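Local coordinates for protein DNA polymerase sliding clamp (Archaeoglobus fulgidus, PDB 1RWZ) that forms a ring-shaped homotrimer through which DNA passes and probably tethers the polymerase and other replication proteins to DNA as a moving platform, at residues I27-K32 with E57-D62; M71-D76 with Y106-I111; S191-D196 with Y236-R241. All blocks are in the same frame, centred on the assembly; numbering follows the deposited sequence.

Contact 1. Residues I27-K32 with E57-D62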
loop_
_atom_site.group_PDB
_atom_site.type_symbol
_atom_site.label_atom_id
_atom_site.label_comp_id
_atom_site.label_asym_id
_atom_site.label_seq_id
_atom_site.Cartn_x
_atom_site.Cartn_y
_atom_site.Cartn_z
ATOM N N ILE A 27 26.483 -18.324 10.091
ATOM C CA ILE A 27 26.018 -17.624 11.283
ATOM C C ILE A 27 26.766 -18.198 12.474
ATOM O O ILE A 27 26.707 -19.399 12.734
ATOM C CB ILE A 27 24.507 -17.823 11.514
ATOM C CG1 ILE A 27 23.727 -17.399 10.267
ATOM C CG2 ILE A 27 24.068 -17.032 12.742
ATOM C CD1 ILE A 27 23.972 -15.985 9.832
ATOM N N HIS A 28 27.473 -17.335 13.192
ATOM C CA HIS A 28 28.248 -17.758 14.347
ATOM C C HIS A 28 27.533 -17.440 15.648
ATOM O O HIS A 28 27.147 -16.295 15.889
ATOM C CB HIS A 28 29.603 -17.044 14.368
ATOM C CG HIS A 28 30.401 -17.209 13.112
ATOM N ND1 HIS A 28 31.193 -18.312 12.872
ATOM C CD2 HIS A 28 30.516 -16.418 12.020
ATOM C CE1 HIS A 28 31.760 -18.193 11.684
ATOM N NE2 HIS A 28 31.365 -17.053 11.147
ATOM N N PHE A 29 27.346 -18.458 16.480
ATOM C CA PHE A 29 26.743 -18.254 17.784
ATOM C C PHE A 29 27.919 -18.298 18.745
ATOM O O PHE A 29 28.421 -19.372 19.094
ATOM C CB PHE A 29 25.730 -19.349 18.107
ATOM C CG PHE A 29 24.433 -19.195 17.373
ATOM C CD1 PHE A 29 24.291 -19.675 16.075
ATOM C CD2 PHE A 29 23.364 -18.529 17.962
ATOM C CE1 PHE A 29 23.099 -19.491 15.373
ATOM C CE2 PHE A 29 22.169 -18.339 17.271
ATOM C CZ PHE A 29 22.035 -18.821 15.974
ATOM N N LEU A 30 28.374 -17.115 19.143
ATOM C CA LEU A 30 29.516 -16.983 20.040
ATOM C C LEU A 30 29.067 -16.725 21.469
ATOM O O LEU A 30 27.911 -16.396 21.713
ATOM C CB LEU A 30 30.403 -15.831 19.569
ATOM C CG LEU A 30 30.751 -15.815 18.077
ATOM C CD1 LEU A 30 31.525 -14.548 17.759
ATOM C CD2 LEU A 30 31.558 -17.053 17.712
ATOM N N GLU A 31 29.985 -16.873 22.416
ATOM C CA GLU A 31 29.642 -16.637 23.809
ATOM C C GLU A 31 29.117 -15.214 23.996
ATOM O O GLU A 31 28.201 -14.982 24.786
ATOM C CB GLU A 31 30.862 -16.864 24.706
ATOM C CG GLU A 31 31.301 -18.321 24.791
ATOM C CD GLU A 31 30.271 -19.216 25.473
ATOM O OE1 GLU A 31 30.458 -20.453 25.456
ATOM O OE2 GLU A 31 29.280 -18.693 26.029
ATOM N N LYS A 32 29.685 -14.275 23.246
ATOM C CA LYS A 32 29.297 -12.871 23.341
ATOM C C LYS A 32 28.037 -12.507 22.551
ATOM O O LYS A 32 27.473 -11.425 22.740
ATOM C CB LYS A 32 30.461 -11.984 22.883
ATOM C CG LYS A 32 30.728 -12.018 21.379
ATOM C CD LYS A 32 32.220 -12.151 21.057
ATOM C CE LYS A 32 32.671 -13.618 20.988
ATOM N NZ LYS A 32 32.455 -14.393 22.249
ATOM N N GLU A 57 16.273 -12.229 24.340
ATOM C CA GLU A 57 15.461 -12.391 25.544
ATOM C C GLU A 57 16.076 -13.572 26.291
ATOM O O GLU A 57 16.154 -13.579 27.522
ATOM C CB GLU A 57 14.005 -12.703 25.186
ATOM C CG GLU A 57 13.380 -11.729 24.191
ATOM C CD GLU A 57 13.587 -10.276 24.577
ATOM O OE1 GLU A 57 13.424 -9.942 25.771
ATOM O OE2 GLU A 57 13.901 -9.461 23.683
ATOM N N VAL A 58 16.498 -14.572 25.521
ATOM C CA VAL A 58 17.152 -15.769 26.048
ATOM C C VAL A 58 18.296 -16.115 25.095
ATOM O O VAL A 58 18.122 -16.091 23.879
ATOM C CB VAL A 58 16.195 -16.989 26.105
ATOM C CG1 VAL A 58 16.972 -18.230 26.528
ATOM C CG2 VAL A 58 15.054 -16.727 27.088
ATOM N N TYR A 59 19.463 -16.431 25.645
ATOM C CA TYR A 59 20.612 -16.791 24.820
ATOM C C TYR A 59 21.350 -17.929 25.518
ATOM O O TYR A 59 22.208 -17.695 26.373
ATOM C CB TYR A 59 21.549 -15.588 24.636
ATOM C CG TYR A 59 22.618 -15.798 23.583
ATOM C CD1 TYR A 59 22.323 -15.663 22.225
ATOM C CD2 TYR A 59 23.915 -16.171 23.940
ATOM C CE1 TYR A 59 23.295 -15.895 21.249
ATOM C CE2 TYR A 59 24.892 -16.409 22.973
ATOM C CZ TYR A 59 24.573 -16.270 21.630
ATOM O OH TYR A 59 25.530 -16.513 20.667
ATOM N N ASN A 60 21.002 -19.162 25.155
ATOM C CA ASN A 60 21.619 -20.338 25.757
ATOM C C ASN A 60 22.340 -21.205 24.745
ATOM O O ASN A 60 21.705 -21.852 23.916
ATOM C CB ASN A 60 20.570 -21.205 26.457
ATOM C CG ASN A 60 19.867 -20.481 27.579
ATOM O OD1 ASN A 60 20.491 -19.754 28.349
ATOM N ND2 ASN A 60 18.562 -20.693 27.694
ATOM N N ILE A 61 23.666 -21.218 24.814
ATOM C CA ILE A 61 24.456 -22.045 23.916
ATOM C C ILE A 61 25.416 -22.889 24.745
ATOM O O ILE A 61 25.847 -22.474 25.821
ATOM C CB ILE A 61 25.291 -21.205 22.920
ATOM C CG1 ILE A 61 26.340 -20.383 23.670
ATOM C CG2 ILE A 61 24.381 -20.297 22.108
ATOM C CD1 ILE A 61 27.358 -19.731 22.761
ATOM N N ASP A 62 25.732 -24.081 24.253
ATOM C CA ASP A 62 26.669 -24.949 24.949
ATOM C C ASP A 62 28.056 -24.471 24.549
ATOM O O ASP A 62 28.721 -23.768 25.310
ATOM C CB ASP A 62 26.446 -26.404 24.537
ATOM C CG ASP A 62 25.210 -27.003 25.181
ATOM O OD1 ASP A 62 24.703 -28.025 24.671
ATOM O OD2 ASP A 62 24.752 -26.457 26.207
HETATM O O HOH W 1 28.570 -21.628 26.839
#
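Y59 reaches across to L30: its CG stands anti to the backbone N (chi1 -169°), which carries the hydroxyl over to donate a hydrogen bond to L30 O (2.6 Å from Y59 OH). The donor lies in the carbonyl plane on a lone pair, with a C=O...OH angle of 140°, and the carbonyl oxygen sits at the edge of the tyrosine ring. Tyrosine suits the place because it brings a donor on a long apolar stem; its ring touches that of F29 obliquely, F29 CD2 lying 4.2 Å from Y59 CE1. The oxygen is also met by I61, with CD1 3.5 Å from L30 O, while I61 CG2 lies 4.3 Å from F29 CB. Residues 27-30 and 58-61, strands from different sheets of the N-terminal PCNA domain, cross at 90°. Towards solvent, the E31 carboxylate bends back over I61, and a water lies 2.6 Å from both E31 OE1 and D62 O and can bridge them, though other acceptors compete for its protons. Further out, F56 and V4 touch Y59, I2 and I67 pack on F29, E64 accepts the backbone N-H of E31, and D62 OD1 holds the N-terminal nitrogen of M1.

Contact 2. Residues M71-D76 with Y106-I111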
loop_
_atom_site.group_PDB
_atom_site.type_symbol
_atom_site.label_atom_id
_atom_site.label_comp_id
_atom_site.label_asym_id
_atom_site.label_seq_id
_atom_site.Cartn_x
_atom_site.Cartn_y
_atom_site.Cartn_z
ATOM N N MET A 71 19.784 -18.048 3.452
ATOM C CA MET A 71 19.150 -16.785 3.793
ATOM C C MET A 71 17.880 -16.463 3.012
ATOM O O MET A 71 16.999 -15.783 3.531
ATOM C CB MET A 71 20.159 -15.644 3.657
ATOM C CG MET A 71 21.359 -15.786 4.583
ATOM S SD MET A 71 20.903 -16.036 6.317
ATOM C CE MET A 71 20.289 -14.421 6.725
ATOM N N ASP A 72 17.774 -16.932 1.772
ATOM C CA ASP A 72 16.560 -16.664 1.005
ATOM C C ASP A 72 15.375 -17.322 1.712
ATOM O O ASP A 72 14.300 -16.731 1.816
ATOM C CB ASP A 72 16.660 -17.208 -0.423
ATOM C CG ASP A 72 17.663 -16.454 -1.274
ATOM O OD1 ASP A 72 17.753 -15.214 -1.147
ATOM O OD2 ASP A 72 18.351 -17.103 -2.086
ATOM N N ARG A 73 15.579 -18.540 2.206
ATOM C CA ARG A 73 14.517 -19.265 2.903
ATOM C C ARG A 73 14.112 -18.610 4.218
ATOM O O ARG A 73 12.925 -18.401 4.467
ATOM C CB ARG A 73 14.936 -20.709 3.176
ATOM C CG ARG A 73 14.985 -21.585 1.945
ATOM C CD ARG A 73 15.251 -23.034 2.323
ATOM N NE ARG A 73 15.299 -23.910 1.156
ATOM C CZ ARG A 73 14.263 -24.159 0.359
ATOM N NH1 ARG A 73 13.084 -23.600 0.598
ATOM N NH2 ARG A 73 14.411 -24.964 -0.686
ATOM N N ILE A 74 15.092 -18.296 5.063
ATOM C CA ILE A 74 14.791 -17.665 6.341
ATOM C C ILE A 74 14.078 -16.341 6.095
ATOM O O ILE A 74 13.161 -15.972 6.828
ATOM C CB ILE A 74 16.073 -17.408 7.176
ATOM C CG1 ILE A 74 16.763 -18.733 7.505
ATOM C CG2 ILE A 74 15.719 -16.676 8.469
ATOM C CD1 ILE A 74 15.900 -19.708 8.283
ATOM N N PHE A 75 14.492 -15.627 5.054
ATOM C CA PHE A 75 13.865 -14.355 4.737
ATOM C C PHE A 75 12.415 -14.582 4.324
ATOM O O PHE A 75 11.517 -13.857 4.746
ATOM C CB PHE A 75 14.614 -13.648 3.606
ATOM C CG PHE A 75 14.044 -12.304 3.253
ATOM C CD1 PHE A 75 13.866 -11.333 4.233
ATOM C CD2 PHE A 75 13.690 -12.005 1.943
ATOM C CE1 PHE A 75 13.344 -10.082 3.915
ATOM C CE2 PHE A 75 13.168 -10.757 1.615
ATOM C CZ PHE A 75 12.996 -9.794 2.604
ATOM N N ASP A 76 12.192 -15.597 3.499
ATOM C CA ASP A 76 10.846 -15.901 3.041
ATOM C C ASP A 76 9.966 -16.249 4.239
ATOM O O ASP A 76 8.865 -15.721 4.381
ATOM C CB ASP A 76 10.881 -17.057 2.040
ATOM C CG ASP A 76 9.558 -17.249 1.326
ATOM O OD1 ASP A 76 8.899 -16.236 1.009
ATOM O OD2 ASP A 76 9.183 -18.412 1.067
ATOM N N TYR A 106 8.886 -24.097 12.357
ATOM C CA TYR A 106 9.478 -24.267 11.035
ATOM C C TYR A 106 10.799 -25.007 11.215
ATOM O O TYR A 106 11.551 -24.725 12.149
ATOM C CB TYR A 106 9.724 -22.888 10.406
ATOM C CG TYR A 106 10.540 -22.888 9.127
ATOM C CD1 TYR A 106 10.036 -23.440 7.950
ATOM C CD2 TYR A 106 11.816 -22.313 9.092
ATOM C CE1 TYR A 106 10.779 -23.421 6.766
ATOM C CE2 TYR A 106 12.567 -22.289 7.914
ATOM C CZ TYR A 106 12.041 -22.843 6.755
ATOM O OH TYR A 106 12.767 -22.806 5.584
ATOM N N LYS A 107 11.064 -25.977 10.345
ATOM C CA LYS A 107 12.312 -26.732 10.404
ATOM C C LYS A 107 12.974 -26.596 9.046
ATOM O O LYS A 107 12.356 -26.890 8.025
ATOM C CB LYS A 107 12.058 -28.217 10.670
ATOM C CG LYS A 107 11.587 -28.568 12.067
ATOM C CD LYS A 107 11.438 -30.077 12.192
ATOM C CE LYS A 107 11.074 -30.493 13.605
ATOM N NZ LYS A 107 10.928 -31.974 13.716
ATOM N N VAL A 108 14.218 -26.132 9.020
ATOM C CA VAL A 108 14.912 -25.998 7.751
ATOM C C VAL A 108 16.255 -26.696 7.825
ATOM O O VAL A 108 16.930 -26.668 8.855
ATOM C CB VAL A 108 15.124 -24.515 7.353
ATOM C CG1 VAL A 108 15.991 -23.810 8.374
ATOM C CG2 VAL A 108 15.757 -24.438 5.966
ATOM N N ALA A 109 16.629 -27.348 6.731
ATOM C CA ALA A 109 17.898 -28.046 6.678
ATOM C C ALA A 109 19.019 -27.020 6.624
ATOM O O ALA A 109 18.953 -26.052 5.867
ATOM C CB ALA A 109 17.951 -28.947 5.448
ATOM N N LEU A 110 20.039 -27.228 7.445
ATOM C CA LEU A 110 21.180 -26.328 7.470
ATOM C C LEU A 110 22.115 -26.679 6.320
ATOM O O LEU A 110 22.025 -27.766 5.741
ATOM C CB LEU A 110 21.916 -26.452 8.806
ATOM C CG LEU A 110 21.145 -25.887 10.003
ATOM C CD1 LEU A 110 21.882 -26.202 11.293
ATOM C CD2 LEU A 110 20.980 -24.383 9.828
ATOM N N ILE A 111 22.998 -25.749 5.984
ATOM C CA ILE A 111 23.957 -25.945 4.903
ATOM C C ILE A 111 25.333 -26.179 5.508
ATOM O O ILE A 111 25.670 -25.600 6.537
ATOM C CB ILE A 111 24.039 -24.698 4.000
ATOM C CG1 ILE A 111 22.663 -24.380 3.419
ATOM C CG2 ILE A 111 25.049 -24.925 2.880
ATOM C CD1 ILE A 111 22.627 -23.083 2.646
#
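Because Y106 holds CG anti to its backbone N (chi1 170°), its ring reaches from the strand to the helix bearing R73 and I74. On I74, CG1 sits beside the backbone N and chi2 of -59° bends the chain again, which brings CD1 nearer the strand than its CB direction alone would suggest. R73 is extended from CG to NE, so its methylenes run out toward the strand and cross Y106 and V108; the turn at chi4 then swings the guanidinium out of the line of the chain.

The methyl tip of I74 fits between two strand residues, CD1 lying 4.2 Å from Y106 CE2, at the ring edge, and 4.1 Å from V108 CG1. The other branch of V108 meets the arginine stem, with CG2 3.9 Å from R73 CD. The tyrosine hydroxyl ends against the root of the same residue, OH being 3.9 Å from R73 CB. Branched aliphatic residues suit this buried layer, where the axes of helical residues 71-76 and strand residues 106-109 run nearly antiparallel (170°), 10.2 Å apart. T15 of helix 8-19 and V69 of strand 65-70 also touch I74.

Strand 104-109 is, within its own chain, an edge strand of the five-stranded sheet. Y106, K107 and V108 pair antiparallel with a strand of the second subunit, so the sheet continues across the trimer interface. R73 NH1 makes a salt bridge to D170 OD2 of the second subunit, and Y106 OH hydrogen-bonds to the same oxygen. No hydrogen bond joins residues 71-76 to 106-111; apolar surfaces hold them together, while a neighbouring carboxylate, gripped by a cation and a phenol and so probably kept ionised, ties both to the next subunit.

Contact 3. Residues S191-D196 with Y236-R241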
loop_
_atom_site.group_PDB
_atom_site.type_symbol
_atom_site.label_atom_id
_atom_site.label_comp_id
_atom_site.label_asym_id
_atom_site.label_seq_id
_atom_site.Cartn_x
_atom_site.Cartn_y
_atom_site.Cartn_z
ATOM N N SER A 191 34.873 11.146 -0.724
ATOM C CA SER A 191 34.830 9.942 -1.556
ATOM C C SER A 191 33.514 9.883 -2.328
ATOM O O SER A 191 32.526 10.493 -1.923
ATOM C CB SER A 191 34.961 8.677 -0.697
ATOM O OG SER A 191 36.254 8.550 -0.133
ATOM N N MET A 192 33.498 9.150 -3.437
ATOM C CA MET A 192 32.285 9.019 -4.242
ATOM C C MET A 192 31.780 7.579 -4.184
ATOM O O MET A 192 32.578 6.643 -4.185
ATOM C CB MET A 192 32.557 9.422 -5.694
ATOM C CG MET A 192 31.315 9.406 -6.572
ATOM S SD MET A 192 31.481 10.443 -8.035
ATOM C CE MET A 192 30.345 11.725 -7.667
ATOM N N PHE A 193 30.459 7.409 -4.134
ATOM C CA PHE A 193 29.859 6.078 -4.041
ATOM C C PHE A 193 28.617 5.884 -4.893
ATOM O O PHE A 193 27.974 6.848 -5.310
ATOM C CB PHE A 193 29.473 5.763 -2.588
ATOM C CG PHE A 193 30.608 5.885 -1.620
ATOM C CD1 PHE A 193 30.770 7.042 -0.858
ATOM C CD2 PHE A 193 31.541 4.861 -1.500
ATOM C CE1 PHE A 193 31.853 7.176 0.008
ATOM C CE2 PHE A 193 32.629 4.981 -0.640
ATOM C CZ PHE A 193 32.787 6.143 0.116
ATOM N N SER A 194 28.283 4.617 -5.127
ATOM C CA SER A 194 27.105 4.235 -5.895
ATOM C C SER A 194 25.836 4.404 -5.067
ATOM O O SER A 194 25.722 3.849 -3.972
ATOM C CB SER A 194 27.212 2.776 -6.335
ATOM O OG SER A 194 25.922 2.214 -6.527
ATOM N N VAL A 195 24.882 5.157 -5.602
ATOM C CA VAL A 195 23.614 5.390 -4.918
ATOM C C VAL A 195 22.803 4.101 -4.796
ATOM O O VAL A 195 22.115 3.894 -3.797
ATOM C CB VAL A 195 22.759 6.451 -5.661
ATOM C CG1 VAL A 195 21.362 6.529 -5.052
ATOM C CG2 VAL A 195 23.430 7.810 -5.570
ATOM N N ASP A 196 22.884 3.237 -5.808
ATOM C CA ASP A 196 22.139 1.978 -5.798
ATOM C C ASP A 196 22.387 1.170 -4.528
ATOM O O ASP A 196 21.442 0.696 -3.887
ATOM C CB ASP A 196 22.498 1.116 -7.013
ATOM C CG ASP A 196 22.030 1.720 -8.325
ATOM O OD1 ASP A 196 20.854 2.131 -8.411
ATOM O OD2 ASP A 196 22.839 1.770 -9.281
ATOM N N TYR A 236 27.593 -1.864 7.025
ATOM C CA TYR A 236 27.746 -2.092 5.597
ATOM C C TYR A 236 29.003 -1.333 5.196
ATOM O O TYR A 236 29.240 -0.214 5.660
ATOM C CB TYR A 236 26.557 -1.539 4.806
ATOM C CG TYR A 236 25.316 -2.409 4.805
ATOM C CD1 TYR A 236 24.121 -1.956 5.373
ATOM C CD2 TYR A 236 25.321 -3.660 4.189
ATOM C CE1 TYR A 236 22.961 -2.730 5.320
ATOM C CE2 TYR A 236 24.171 -4.441 4.130
ATOM C CZ TYR A 236 22.994 -3.971 4.692
ATOM O OH TYR A 236 21.849 -4.731 4.598
ATOM N N ILE A 237 29.820 -1.951 4.353
ATOM C CA ILE A 237 31.038 -1.313 3.869
ATOM C C ILE A 237 30.884 -1.299 2.357
ATOM O O ILE A 237 30.558 -2.322 1.752
ATOM C CB ILE A 237 32.296 -2.109 4.272
ATOM C CG1 ILE A 237 32.376 -2.195 5.799
ATOM C CG2 ILE A 237 33.548 -1.423 3.714
ATOM C CD1 ILE A 237 33.511 -3.045 6.326
ATOM N N LEU A 238 31.102 -0.135 1.757
ATOM C CA LEU A 238 30.936 0.025 0.320
ATOM C C LEU A 238 32.195 0.548 -0.353
ATOM O O LEU A 238 32.742 1.575 0.053
ATOM C CB LEU A 238 29.773 0.987 0.047
ATOM C CG LEU A 238 29.449 1.355 -1.402
ATOM C CD1 LEU A 238 29.127 0.092 -2.190
ATOM C CD2 LEU A 238 28.271 2.323 -1.439
ATOM N N ALA A 239 32.645 -0.166 -1.384
ATOM C CA ALA A 239 33.837 0.228 -2.141
ATOM C C ALA A 239 33.596 1.576 -2.818
ATOM O O ALA A 239 32.477 1.889 -3.232
ATOM C CB ALA A 239 34.168 -0.843 -3.195
ATOM N N PRO A 240 34.653 2.390 -2.960
ATOM C CA PRO A 240 34.528 3.706 -3.588
ATOM C C PRO A 240 34.720 3.739 -5.101
ATOM O O PRO A 240 35.270 2.807 -5.693
ATOM C CB PRO A 240 35.607 4.509 -2.883
ATOM C CG PRO A 240 36.734 3.491 -2.810
ATOM C CD PRO A 240 36.009 2.199 -2.403
ATOM N N ARG A 241 34.244 4.821 -5.709
ATOM C CA ARG A 241 34.416 5.060 -7.133
ATOM C C ARG A 241 35.478 6.160 -7.146
ATOM O O ARG A 241 35.933 6.582 -6.085
ATOM C CB ARG A 241 33.114 5.551 -7.780
ATOM C CG ARG A 241 32.002 4.496 -7.802
ATOM C CD ARG A 241 30.788 4.924 -8.627
ATOM N NE ARG A 241 29.762 3.876 -8.652
ATOM C CZ ARG A 241 28.708 3.861 -9.466
ATOM N NH1 ARG A 241 28.519 4.837 -10.341
ATOM N NH2 ARG A 241 27.839 2.861 -9.410
HETATM O O HOH W 2 36.134 8.069 -3.889
HETATM O O HOH W 3 30.340 2.674 -4.757
HETATM O O HOH W 4 25.077 2.447 -10.732
#
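The end of strand 189-194 meets the chain leaving strand 232-238 at a steep angle, their touching parts running 115° apart, with a nearly straight backbone bond from R241 N to M192 O (2.9 Å, 172° at the hydrogen). This lies in the C-terminal PCNA domain, where the four-stranded sheet that ends in 189-194 meets the tail that follows the last strand of the large sheet. In PCNA relatives this tail helps line the groove for partner proteins, and a similar role is likely here.

F193 fills the angle between the two chains. F193 CB lies 3.8 Å from L238 CD2, and F193 CE2 is equally far from P240 CB. The carbonyl oxygen of A239 lies in the plane of the ring, at its edge, 3.6 Å from F193 CD2. A bulky flat residue serves well here, since it meets leucine, proline and backbone at once; F154 adds an edge-to-face ring and L198 of the following helix also touches it. Proline gives the tail a rigid apolar surface. A water bridges A239 O to S194 N, and another links M192 N to R241 O.

S194, small enough to admit a flat group, is the N-cap of helix 195-201, its OG making a weak hydrogen bond to Y197 N. R241, extended from CG to NE, lays one guanidinium face over S194 CA, with R241 NE 3.6 Å from S194 CB. R241 NH1 is hydrogen-bonded to Q151 OE1. In the guanidinium plane, a water accepts from R241 NH2 at 3.1 Å and donates to D196 OD2.

How the contacts relate
Along the chain the three contacts follow in series, each closing before the next opens. Contacts 1 and 2 belong to the N-terminal domain, their centres 19 Å apart and nearest atoms about 5 Å apart, and they involve 58-61 and 104-109, the strands of one five-stranded sheet that are outermost within this chain. Contact 3 lies in the C-terminal domain, beyond the chain's centre, with its centre 33 Å from that of contact 1 and 30 Å from that of contact 2. Contacts 1 and 3 still share the nine-stranded sheet, through strands 24-30 and 232-238, which joins both domains. Contacts 1 and 3 thus tie parts of single domains together, and of the three only contact 2 also reaches a neighbouring subunit.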